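Local atomic coordinates of polysaccharide deacetylase (PDB entry 6DQ3), a protein that probably removes N-acetyl groups from the cell wall linkage unit of streptococcal rhamnopolysaccharides as a zinc-dependent carbohydrate esterase of family 4. Residues P10-H15 and V72-D77. Residues are numbered along the deposited sequence; the frame is centred on the assembly and turned at random.
With ACT (acetate ion), chain C.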
# COMPACT_ATOMS: atom_id res chain seq x y z
N PRO A 10 11.67 -0.63 -4.39
CA PRO A 10 10.53 0.01 -5.07
C PRO A 10 9.23 -0.34 -4.37
O PRO A 10 8.91 -1.52 -4.16
CB PRO A 10 10.59 -0.56 -6.49
CG PRO A 10 11.28 -1.89 -6.34
CD PRO A 10 12.26 -1.72 -5.19
N ILE A 11 8.48 0.68 -4.00
CA ILE A 11 7.19 0.53 -3.34
C ILE A 11 6.15 1.07 -4.31
O ILE A 11 5.98 2.29 -4.44
CB ILE A 11 7.13 1.27 -2.00
CG1 ILE A 11 8.24 0.80 -1.05
CG2 ILE A 11 5.76 1.08 -1.35
CD1 ILE A 11 8.35 1.67 0.18
N LEU A 12 5.45 0.18 -5.00
CA LEU A 12 4.49 0.59 -6.01
C LEU A 12 3.19 1.01 -5.35
O LEU A 12 2.69 0.35 -4.43
CB LEU A 12 4.24 -0.54 -7.00
CG LEU A 12 5.48 -1.10 -7.70
CD1 LEU A 12 5.06 -2.10 -8.78
CD2 LEU A 12 6.34 0.00 -8.29
N MET A 13 2.64 2.13 -5.81
CA MET A 13 1.39 2.66 -5.29
C MET A 13 0.31 2.53 -6.36
O MET A 13 0.31 3.28 -7.35
CB MET A 13 1.53 4.12 -4.86
CG MET A 13 0.21 4.75 -4.43
SD MET A 13 0.36 6.43 -3.82
CE MET A 13 1.14 7.24 -5.22
N TYR A 14 -0.59 1.57 -6.16
CA TYR A 14 -1.79 1.37 -6.96
C TYR A 14 -2.99 1.97 -6.24
O TYR A 14 -3.00 2.13 -5.02
CB TYR A 14 -2.05 -0.12 -7.20
CG TYR A 14 -1.10 -0.83 -8.13
CD1 TYR A 14 0.04 -1.44 -7.65
CD2 TYR A 14 -1.37 -0.91 -9.49
CE1 TYR A 14 0.91 -2.10 -8.50
CE2 TYR A 14 -0.51 -1.57 -10.34
CZ TYR A 14 0.63 -2.16 -9.84
OH TYR A 14 1.49 -2.81 -10.69
N HIS A 15 -4.04 2.27 -7.01
CA HIS A 15 -5.33 2.63 -6.44
C HIS A 15 -6.39 1.78 -7.13
O HIS A 15 -6.56 0.60 -6.78
CB HIS A 15 -5.58 4.13 -6.57
CG HIS A 15 -4.92 4.94 -5.49
ND1 HIS A 15 -3.58 5.22 -5.49
CD2 HIS A 15 -5.42 5.49 -4.36
CE1 HIS A 15 -3.28 5.94 -4.42
NE2 HIS A 15 -4.38 6.12 -3.72
N VAL A 72 10.09 -6.05 -4.36
CA VAL A 72 9.10 -5.00 -4.56
C VAL A 72 8.05 -5.12 -3.46
O VAL A 72 7.73 -6.22 -3.00
CB VAL A 72 8.45 -5.09 -5.96
CG1 VAL A 72 7.77 -6.44 -6.14
CG2 VAL A 72 7.47 -3.95 -6.14
N TRP A 73 7.53 -3.97 -3.04
CA TRP A 73 6.41 -3.90 -2.11
C TRP A 73 5.22 -3.33 -2.88
O TRP A 73 5.20 -2.15 -3.22
CB TRP A 73 6.75 -3.04 -0.90
CG TRP A 73 5.70 -3.06 0.17
CD1 TRP A 73 4.66 -3.93 0.30
CD2 TRP A 73 5.59 -2.14 1.26
NE1 TRP A 73 3.91 -3.62 1.41
CE2 TRP A 73 4.46 -2.52 2.01
CE3 TRP A 73 6.33 -1.03 1.68
CZ2 TRP A 73 4.06 -1.84 3.16
CZ3 TRP A 73 5.93 -0.35 2.81
CH2 TRP A 73 4.81 -0.76 3.54
N LEU A 74 4.23 -4.18 -3.16
CA LEU A 74 3.02 -3.77 -3.85
C LEU A 74 2.03 -3.23 -2.82
O LEU A 74 1.61 -3.97 -1.92
CB LEU A 74 2.39 -4.94 -4.61
CG LEU A 74 3.23 -5.74 -5.61
CD1 LEU A 74 2.35 -6.83 -6.23
CD2 LEU A 74 3.82 -4.84 -6.65
N THR A 75 1.65 -1.96 -2.96
CA THR A 75 0.72 -1.33 -2.04
C THR A 75 -0.48 -0.76 -2.78
O THR A 75 -0.36 -0.22 -3.88
CB THR A 75 1.38 -0.21 -1.21
OG1 THR A 75 1.68 0.92 -2.03
CG2 THR A 75 2.67 -0.72 -0.56
N PHE A 76 -1.65 -0.87 -2.14
CA PHE A 76 -2.92 -0.36 -2.65
C PHE A 76 -3.57 0.46 -1.54
O PHE A 76 -3.74 -0.04 -0.43
CB PHE A 76 -3.87 -1.51 -3.04
CG PHE A 76 -3.44 -2.28 -4.26
CD1 PHE A 76 -2.33 -3.10 -4.22
CD2 PHE A 76 -4.19 -2.21 -5.43
CE1 PHE A 76 -1.95 -3.82 -5.34
CE2 PHE A 76 -3.81 -2.93 -6.54
CZ PHE A 76 -2.69 -3.73 -6.50
N ASP A 77 -3.98 1.68 -1.86
CA ASP A 77 -4.64 2.52 -0.87
C ASP A 77 -6.16 2.47 -1.01
O ASP A 77 -6.70 2.14 -2.08
CB ASP A 77 -4.17 3.98 -0.97
CG ASP A 77 -2.68 4.13 -0.80
OD1 ASP A 77 -2.04 3.25 -0.19
OD2 ASP A 77 -2.13 5.15 -1.27
C ACT C . -4.08 8.10 -0.58
O ACT C . -4.62 7.17 -1.20
OXT ACT C . -4.62 8.85 0.25
CH3 ACT C . -2.68 8.32 -0.86
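Parallel pairing of strands 8-14 and 71-77, buried near the centre of the chain, sets I11 beside W73 and Y14 beside F76. The bonds run from W73 N to P10 O through Y14 N to T75 O (2.9 Å), and end in a weak one from D77 N to Y14 O (3.3 Å). L12 O is gripped twice, by T75 N and by T75 OG1 (2.7 Å), the hydroxyl approaching 31° out of the carbonyl plane; set between its own backbone N and carbonyl carbon (chi1 71°), it is turned toward this oxygen. These are neighbouring strands of the deformed beta/alpha barrel of family 4 esterases, and their C-terminal ends reach the zinc site. On the Y14 side, facing helix 34-46, the Y14 and F76 rings are nearly parallel but slid apart, leaving Y14 CB over the F76 face, 3.6 Å from the ring centroid. L12 CD1 meets L74 CD2 alongside. On the other side I11 CD1 reaches the W73 edge at CE3 (3.7 Å), while T75 CG2 sits over the W73 ring centre. Near the zinc, H15 NE2 donates a nearly straight bond to O of the acetate ion (2.7 Å), an ion that S174 N also binds. D77 OD2, salt-bridged to R212, lies 3.4 Å from H15 CE1, its carboxylate perpendicular to the imidazole.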